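Naphthalene dioxygenase large subunit (Rhodococcus sp., PDB 2B1X) forms the large subunit of a Rieske-type dioxygenase, holding a two-iron, two-sulfur cluster and a separate mononuclear iron(III) ion. Local coordinates at residues P234-Y239 / L417-A422; A292-T297 / I304-M309; F320-L325 / K356-T361. All coordinates share one frame; numbering follows the deposited sequence.

Contact 1. Residues P234-Y239 / L417-A422; sequences PQFALY and LDYAEA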
# COMPACT_ATOMS: atom_id res chain seq x y z
N PRO A 234 7.87 -42.04 -8.32
CA PRO A 234 8.61 -40.96 -9.03
C PRO A 234 8.48 -41.00 -10.57
O PRO A 234 8.82 -40.02 -11.24
CB PRO A 234 10.08 -41.22 -8.67
CG PRO A 234 10.11 -42.27 -7.63
CD PRO A 234 8.77 -42.92 -7.53
N GLN A 235 8.03 -42.12 -11.10
CA GLN A 235 7.81 -42.34 -12.52
C GLN A 235 6.35 -42.21 -12.89
O GLN A 235 5.98 -42.54 -14.02
CB GLN A 235 8.26 -43.75 -12.91
CG GLN A 235 9.75 -44.03 -12.74
CD GLN A 235 10.14 -45.31 -13.44
OE1 GLN A 235 9.44 -46.33 -13.33
NE2 GLN A 235 11.25 -45.27 -14.18
N PHE A 236 5.51 -41.74 -11.96
CA PHE A 236 4.06 -41.71 -12.21
C PHE A 236 3.63 -41.05 -13.53
O PHE A 236 2.66 -41.48 -14.16
CB PHE A 236 3.30 -41.10 -11.02
CG PHE A 236 3.21 -39.60 -11.05
CD1 PHE A 236 2.01 -38.96 -11.41
CD2 PHE A 236 4.32 -38.82 -10.73
CE1 PHE A 236 1.93 -37.56 -11.43
CE2 PHE A 236 4.25 -37.43 -10.76
CZ PHE A 236 3.04 -36.80 -11.11
N ALA A 237 4.35 -40.01 -13.96
CA ALA A 237 3.95 -39.26 -15.15
C ALA A 237 4.40 -39.89 -16.46
O ALA A 237 3.95 -39.49 -17.54
CB ALA A 237 4.38 -37.82 -15.05
N LEU A 238 5.21 -40.96 -16.37
CA LEU A 238 5.54 -41.75 -17.54
C LEU A 238 4.31 -42.47 -18.10
O LEU A 238 4.27 -42.83 -19.29
CB LEU A 238 6.66 -42.77 -17.22
CG LEU A 238 8.04 -42.22 -16.84
CD1 LEU A 238 9.05 -43.38 -16.76
CD2 LEU A 238 8.54 -41.10 -17.80
N TYR A 239 3.30 -42.71 -17.24
CA TYR A 239 2.08 -43.43 -17.65
C TYR A 239 1.04 -42.41 -18.06
O TYR A 239 -0.06 -42.36 -17.51
CB TYR A 239 1.56 -44.34 -16.54
CG TYR A 239 2.64 -45.26 -16.01
CD1 TYR A 239 3.37 -44.92 -14.88
CD2 TYR A 239 2.94 -46.48 -16.65
CE1 TYR A 239 4.38 -45.72 -14.40
CE2 TYR A 239 3.95 -47.31 -16.18
CZ TYR A 239 4.67 -46.93 -15.05
OH TYR A 239 5.68 -47.73 -14.54
N LEU A 417 4.49 -39.64 -22.90
CA LEU A 417 4.79 -39.50 -21.49
C LEU A 417 4.32 -38.10 -21.09
O LEU A 417 4.08 -37.26 -21.98
CB LEU A 417 6.29 -39.71 -21.23
CG LEU A 417 7.28 -38.59 -21.62
CD1 LEU A 417 8.67 -38.83 -21.02
CD2 LEU A 417 7.39 -38.43 -23.13
N ASP A 418 4.22 -37.82 -19.80
CA ASP A 418 3.86 -36.47 -19.33
C ASP A 418 4.98 -35.78 -18.51
O ASP A 418 4.72 -34.82 -17.78
CB ASP A 418 2.50 -36.49 -18.61
CG ASP A 418 1.85 -35.11 -18.51
OD1 ASP A 418 2.16 -34.19 -19.33
OD2 ASP A 418 1.03 -34.83 -17.60
N TYR A 419 6.21 -36.27 -18.61
CA TYR A 419 7.37 -35.48 -18.22
C TYR A 419 7.92 -34.86 -19.51
O TYR A 419 8.73 -35.45 -20.20
CB TYR A 419 8.47 -36.33 -17.53
CG TYR A 419 8.18 -36.70 -16.09
CD1 TYR A 419 8.62 -37.93 -15.58
CD2 TYR A 419 7.42 -35.86 -15.24
CE1 TYR A 419 8.35 -38.30 -14.24
CE2 TYR A 419 7.13 -36.22 -13.92
CZ TYR A 419 7.61 -37.46 -13.42
OH TYR A 419 7.34 -37.86 -12.12
N ALA A 420 7.42 -33.70 -19.87
CA ALA A 420 7.91 -32.97 -21.03
C ALA A 420 7.61 -31.51 -20.80
O ALA A 420 6.87 -31.17 -19.87
CB ALA A 420 7.26 -33.47 -22.32
N GLU A 421 8.20 -30.64 -21.62
CA GLU A 421 7.96 -29.20 -21.55
C GLU A 421 7.55 -28.65 -22.92
O GLU A 421 7.62 -27.41 -23.17
CB GLU A 421 9.16 -28.46 -20.94
CG GLU A 421 9.26 -28.67 -19.43
CD GLU A 421 10.60 -28.28 -18.80
OE1 GLU A 421 11.64 -28.34 -19.49
OE2 GLU A 421 10.59 -27.92 -17.59
N ALA A 422 7.10 -29.55 -23.80
CA ALA A 422 6.59 -29.16 -25.12
C ALA A 422 5.33 -28.28 -25.03
O ALA A 422 5.18 -27.29 -25.78
CB ALA A 422 6.33 -30.39 -26.00

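Contact 2. Residues A292-T297 / I304-M309; sequences AFIHGT and IGNFLM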
# COMPACT_ATOMS: atom_id res chain seq x y z
N ALA A 292 -6.46 -40.83 -14.37
CA ALA A 292 -6.40 -40.40 -12.97
C ALA A 292 -6.25 -38.86 -12.83
O ALA A 292 -6.80 -38.25 -11.90
CB ALA A 292 -5.24 -41.09 -12.27
N PHE A 293 -5.48 -38.25 -13.73
CA PHE A 293 -5.28 -36.80 -13.73
C PHE A 293 -5.35 -36.22 -15.12
O PHE A 293 -4.76 -36.77 -16.07
CB PHE A 293 -3.92 -36.41 -13.17
CG PHE A 293 -3.63 -37.02 -11.84
CD1 PHE A 293 -2.77 -38.10 -11.73
CD2 PHE A 293 -4.21 -36.49 -10.68
CE1 PHE A 293 -2.50 -38.67 -10.50
CE2 PHE A 293 -3.96 -37.08 -9.45
CZ PHE A 293 -3.11 -38.17 -9.36
N ILE A 294 -6.06 -35.10 -15.24
CA ILE A 294 -5.98 -34.27 -16.44
C ILE A 294 -5.68 -32.88 -15.95
O ILE A 294 -6.36 -32.37 -15.06
CB ILE A 294 -7.32 -34.24 -17.19
CG1 ILE A 294 -7.72 -35.63 -17.68
CG2 ILE A 294 -7.26 -33.29 -18.38
CD1 ILE A 294 -9.25 -35.72 -18.02
N HIS A 295 -4.70 -32.25 -16.57
CA HIS A 295 -4.36 -30.86 -16.28
C HIS A 295 -4.10 -30.13 -17.60
O HIS A 295 -3.50 -30.71 -18.50
CB HIS A 295 -3.12 -30.81 -15.38
CG HIS A 295 -1.92 -31.48 -16.00
ND1 HIS A 295 -0.97 -30.79 -16.71
CD2 HIS A 295 -1.55 -32.78 -16.03
CE1 HIS A 295 -0.04 -31.64 -17.14
NE2 HIS A 295 -0.36 -32.85 -16.72
N GLY A 296 -4.56 -28.88 -17.73
CA GLY A 296 -4.36 -28.16 -18.96
C GLY A 296 -4.64 -26.68 -18.83
O GLY A 296 -5.16 -26.19 -17.81
N THR A 297 -4.28 -25.96 -19.87
CA THR A 297 -4.59 -24.54 -19.90
C THR A 297 -5.20 -24.23 -21.24
O THR A 297 -4.69 -24.66 -22.28
CB THR A 297 -3.30 -23.72 -19.67
OG1 THR A 297 -2.92 -23.87 -18.30
CG2 THR A 297 -3.56 -22.23 -19.87
N ILE A 304 -7.46 -26.04 -16.09
CA ILE A 304 -8.36 -27.11 -15.71
C ILE A 304 -7.56 -28.11 -14.91
O ILE A 304 -6.43 -28.46 -15.30
CB ILE A 304 -8.90 -27.77 -17.01
CG1 ILE A 304 -9.76 -26.73 -17.78
CG2 ILE A 304 -9.68 -29.04 -16.70
CD1 ILE A 304 -10.23 -27.18 -19.16
N GLY A 305 -8.14 -28.57 -13.81
CA GLY A 305 -7.64 -29.75 -13.13
C GLY A 305 -8.73 -30.76 -12.86
O GLY A 305 -9.72 -30.42 -12.22
N ASN A 306 -8.60 -31.98 -13.39
CA ASN A 306 -9.58 -33.02 -13.14
C ASN A 306 -8.78 -34.15 -12.53
O ASN A 306 -8.09 -34.90 -13.24
CB ASN A 306 -10.27 -33.45 -14.45
CG ASN A 306 -11.59 -34.25 -14.23
OD1 ASN A 306 -12.27 -34.56 -15.19
ND2 ASN A 306 -11.93 -34.58 -12.99
N PHE A 307 -8.84 -34.23 -11.21
CA PHE A 307 -7.90 -35.05 -10.44
C PHE A 307 -8.63 -36.03 -9.53
O PHE A 307 -9.73 -35.75 -9.05
CB PHE A 307 -7.00 -34.19 -9.55
CG PHE A 307 -6.17 -33.16 -10.28
CD1 PHE A 307 -5.84 -31.98 -9.63
CD2 PHE A 307 -5.69 -33.35 -11.57
CE1 PHE A 307 -5.04 -30.98 -10.27
CE2 PHE A 307 -4.91 -32.36 -12.21
CZ PHE A 307 -4.59 -31.18 -11.55
N LEU A 308 -7.97 -37.14 -9.25
CA LEU A 308 -8.52 -38.18 -8.36
C LEU A 308 -7.68 -38.10 -7.09
O LEU A 308 -6.49 -38.35 -7.14
CB LEU A 308 -8.32 -39.54 -9.02
CG LEU A 308 -9.25 -40.75 -8.99
CD1 LEU A 308 -8.40 -42.01 -8.99
CD2 LEU A 308 -10.26 -40.75 -7.84
N MET A 309 -8.28 -37.72 -5.96
CA MET A 309 -7.50 -37.41 -4.74
C MET A 309 -8.31 -37.60 -3.46
O MET A 309 -9.54 -37.41 -3.46
CB MET A 309 -6.97 -35.96 -4.78
CG MET A 309 -5.49 -35.80 -4.31
SD MET A 309 -4.46 -34.98 -5.54
CE MET A 309 -5.58 -33.92 -6.23

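Contact 3. Residues F320-L325 / K356-T361; sequences FLTLRL and KSYLRT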
# COMPACT_ATOMS: atom_id res chain seq x y z
N PHE A 320 -12.43 -34.92 -8.77
CA PHE A 320 -13.03 -33.59 -8.73
C PHE A 320 -12.56 -32.83 -9.95
O PHE A 320 -11.51 -33.14 -10.52
CB PHE A 320 -12.67 -32.86 -7.44
CG PHE A 320 -11.18 -32.56 -7.29
CD1 PHE A 320 -10.62 -31.39 -7.85
CD2 PHE A 320 -10.38 -33.39 -6.53
CE1 PHE A 320 -9.28 -31.10 -7.67
CE2 PHE A 320 -9.02 -33.12 -6.36
CZ PHE A 320 -8.47 -31.95 -6.93
N LEU A 321 -13.37 -31.86 -10.37
CA LEU A 321 -13.03 -30.96 -11.45
C LEU A 321 -12.94 -29.53 -10.93
O LEU A 321 -13.86 -29.06 -10.24
CB LEU A 321 -14.10 -31.04 -12.57
CG LEU A 321 -13.92 -30.02 -13.71
CD1 LEU A 321 -12.60 -30.29 -14.47
CD2 LEU A 321 -15.14 -30.03 -14.66
N THR A 322 -11.85 -28.85 -11.25
CA THR A 322 -11.75 -27.43 -10.99
C THR A 322 -11.31 -26.70 -12.26
O THR A 322 -10.45 -27.19 -13.00
CB THR A 322 -10.76 -27.14 -9.79
OG1 THR A 322 -10.45 -25.75 -9.76
CG2 THR A 322 -9.40 -27.77 -10.03
N LEU A 323 -11.93 -25.54 -12.49
CA LEU A 323 -11.49 -24.58 -13.50
C LEU A 323 -11.00 -23.37 -12.72
O LEU A 323 -11.57 -23.02 -11.70
CB LEU A 323 -12.67 -24.13 -14.38
CG LEU A 323 -13.45 -25.08 -15.30
CD1 LEU A 323 -14.03 -24.36 -16.53
CD2 LEU A 323 -12.74 -26.41 -15.67
N ARG A 324 -9.95 -22.72 -13.19
CA ARG A 324 -9.48 -21.54 -12.48
C ARG A 324 -8.97 -20.49 -13.48
O ARG A 324 -8.42 -20.85 -14.52
CB ARG A 324 -8.38 -21.92 -11.47
CG ARG A 324 -7.30 -22.86 -12.06
CD ARG A 324 -7.54 -24.36 -11.77
NE ARG A 324 -7.94 -24.52 -10.38
CZ ARG A 324 -7.11 -24.41 -9.35
NH1 ARG A 324 -5.79 -24.23 -9.56
NH2 ARG A 324 -7.60 -24.50 -8.11
N LEU A 325 -9.20 -19.22 -13.15
CA LEU A 325 -8.59 -18.08 -13.81
C LEU A 325 -7.36 -17.57 -13.08
O LEU A 325 -7.35 -17.40 -11.84
CB LEU A 325 -9.60 -16.93 -13.91
CG LEU A 325 -10.71 -17.15 -14.96
CD1 LEU A 325 -11.87 -16.21 -14.71
CD2 LEU A 325 -10.13 -16.99 -16.40
N LYS A 356 -15.05 -32.10 -0.99
CA LYS A 356 -14.01 -32.22 0.04
C LYS A 356 -12.64 -32.63 -0.57
O LYS A 356 -11.59 -32.14 -0.14
CB LYS A 356 -14.44 -33.16 1.17
CG LYS A 356 -15.77 -32.78 1.91
CD LYS A 356 -15.67 -31.39 2.57
CE LYS A 356 -16.85 -31.06 3.49
NZ LYS A 356 -17.08 -32.09 4.61
N SER A 357 -12.64 -33.51 -1.56
CA SER A 357 -11.39 -33.89 -2.22
C SER A 357 -10.72 -32.68 -2.88
O SER A 357 -9.50 -32.49 -2.73
CB SER A 357 -11.64 -35.00 -3.22
OG SER A 357 -11.81 -36.18 -2.50
N TYR A 358 -11.50 -31.88 -3.60
CA TYR A 358 -11.02 -30.61 -4.15
C TYR A 358 -10.52 -29.65 -3.05
O TYR A 358 -9.46 -29.01 -3.19
CB TYR A 358 -12.18 -29.92 -4.89
CG TYR A 358 -12.00 -28.40 -5.05
CD1 TYR A 358 -11.07 -27.89 -5.98
CD2 TYR A 358 -12.74 -27.50 -4.29
CE1 TYR A 358 -10.88 -26.53 -6.13
CE2 TYR A 358 -12.54 -26.08 -4.45
CZ TYR A 358 -11.62 -25.63 -5.38
OH TYR A 358 -11.44 -24.27 -5.56
N LEU A 359 -11.31 -29.52 -1.97
CA LEU A 359 -11.13 -28.40 -1.03
C LEU A 359 -9.84 -28.53 -0.21
O LEU A 359 -9.16 -27.51 0.05
CB LEU A 359 -12.35 -28.26 -0.12
CG LEU A 359 -12.46 -27.03 0.77
CD1 LEU A 359 -12.64 -25.75 -0.03
CD2 LEU A 359 -13.57 -27.21 1.77
N ARG A 360 -9.48 -29.77 0.15
CA ARG A 360 -8.33 -30.01 1.03
C ARG A 360 -7.03 -30.10 0.26
O ARG A 360 -5.95 -30.05 0.88
CB ARG A 360 -8.53 -31.26 1.92
CG ARG A 360 -9.40 -30.98 3.15
CD ARG A 360 -10.89 -30.94 2.80
NE ARG A 360 -11.81 -30.94 3.94
CZ ARG A 360 -12.26 -32.04 4.56
NH1 ARG A 360 -11.85 -33.26 4.17
NH2 ARG A 360 -13.12 -31.91 5.56
N THR A 361 -7.13 -30.17 -1.08
CA THR A 361 -5.96 -30.28 -1.97
C THR A 361 -5.67 -29.01 -2.74
O THR A 361 -4.52 -28.53 -2.74
CB THR A 361 -6.05 -31.51 -2.94
OG1 THR A 361 -7.20 -31.40 -3.77
CG2 THR A 361 -6.26 -32.81 -2.14

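Contact 1. Residues P234-Y239 / L417-A422
Tyr419 holds CG beside its own backbone N and opposite the carbonyl carbon (chi1 -76°), a torsion that carries the ring across to the short 3-10 turn and beneath the methyl group of Ala237. Phe236 sets its CG between the backbone N and the carbonyl carbon, and its ring comes to the hydroxyl end of the tyrosine, CE2 standing 3.4 Å from Tyr419 OH. The Ala237 methyl makes a CH-pi contact over one face of the tyrosine ring: CB is 3.6 Å from the Tyr419 centroid and is offset toward the rim, nearest CE2. The phenol is fixed at its far end by a hydrogen bond from Tyr419 OH to Pro234 O (2.8 Å), in which the donor stands well above the carbonyl plane. A second bond joins the backbones, Asp418 N to Ala237 O (2.8 Å, 151° at the hydrogen). Leu238 crosses the tyrosine at about a right angle, CD2 3.9 Å from Tyr419 CD1, and lies alongside Leu417. The Asp418 carboxylate is bonded by OD1 to His242 and by OD2 to His295. On the second subunit, Asp129 bonds Gln235, while Glu421 meets His90 and Arg91 of the iron-sulfur cluster pocket, consistent with the head-to-tail packing of Rieske oxygenase subunits, which sets one subunit's cluster beside the next one's catalytic domain. Met218 of helix 217-220 and Ile254 of strand 250-254 pack on the contact, which joins the loop entering strand 240-244 to the loop leading from edge strand 413-415 into helix 422-436.

Contact 2. Residues A292-T297 / I304-M309
Ile294 and Asn306 face each other in the tight middle of this antiparallel pair, bonded in both directions. Asn306 N reaches Ile294 O at 2.8 Å, nearly straight at 174° and in the carbonyl plane, and Ile294 N returns to Asn306 O at 2.9 Å. The next hydrogen-bonded pair, Gly296 with Ile304, is likewise doubly linked, Ile304 N lying 2.9 Å from Gly296 O. Between these rungs the CA-H groups of His295 and Gly305 point at carbonyl oxygens of the opposite strand. The two strands form a beta hairpin in the central antiparallel sheet of the catalytic domain, which belongs to the Bet v 1-like group. Phe293, His295 and Phe307 project from one face of this sheet, and the Phe307 side chain comes within about 7 Å of the iron(III) ion. Phe307 folds back over its own strand: Gly305 CA lies over one ring face, which the glycine can admit because it carries no side chain. CE2 of Phe307 is 3.2 Å from Ile294 O. His295 CB lies at the edge of this ring, 4.0 Å from Phe307 CE2; chi1 of 59° sets the imidazole, bonded by NE2 to Asp418 and by ND1 to Phe210 O. The Phe293 and Phe307 side chains cross at about a right angle, the edge of the Phe293 ring meeting Phe307 CB and CD2, with Phe293 CD2 3.6 Å from Phe307 CD2. On the other face, Ile294, Ile304 and Asn306 meet helix 174-181, and the Asn306 amide is held by Phe320 O and Arg183. The hairpin slackens toward Ala292, where partly exposed Phe293 and Leu308 lie. Leu308 N is 3.1 Å from Ala292 O, but the bond is weak and bent to 121°. On the strand's other side, Ala292 and Phe293 both pair with Ile254 of strand 250-254, a classic beta bulge.

Contact 3. Residues F320-L325 / K356-T361
Helix 348-361 packs against the central antiparallel sheet of the Bet v 1-like catalytic domain, and here its 356-361 part rests on strand 318-330. The axes of the two short segments approach to 8.2 Å at 54°. Phe320 lies flat beneath the helix backbone: Tyr358 CA sits 3.6 Å from the Phe320 centroid, over the centre of one face, in a CH-pi contact. With CG opposite its backbone N (chi1 158°), Tyr358 extends along the strand and turns its edge toward that face, giving an offset edge-to-face pair with planes at 65°. At the far rim of the phenylalanine, Phe320 CZ is 3.4 Å from Thr361 OG1. That hydroxyl is tied down by donating to Ser357 O (2.7 Å), in the carbonyl plane. Farther along the strand, Thr322 CB touches Tyr358 CE1 at 3.7 Å. Thr322 OG1 accepts a bond from Arg324 NE (2.9 Å) and also pairs with Phe339 O; the Arg324 guanidinium is fixed further by a salt bridge to Glu369. Arg360 turns to the small subunit, bonding Asp68 O of that chain. The helix is thus tied to three neighbouring strands: Ser357 OG bonds Met309 O of strand 302-309, Tyr358 OH bonds Ser338 OG of strand 333-343, and Phe320 packs from strand 318-330 between them.

In the fold
All three contacts lie in the catalytic domain. Contact 1 opens at 234-239 and closes only at 417-422, so its long loop encloses the other two. Within it, contact 2 closes a short hairpin, and contact 3 then closes a medium loop by way of strand 333-343; these two follow in series and none cross. Contacts 2 and 3 share the sheet, where strands 302-309 and 318-330 are neighbours, with Gly305 N probably hydrogen-bonded to Thr322 O. Contact 1 joins loops at the far edge of that sheet, touches contact 2 through the probable Asp418-His295 hydrogen bond, and stays about 13 Å from contact 3 at their nearest atoms.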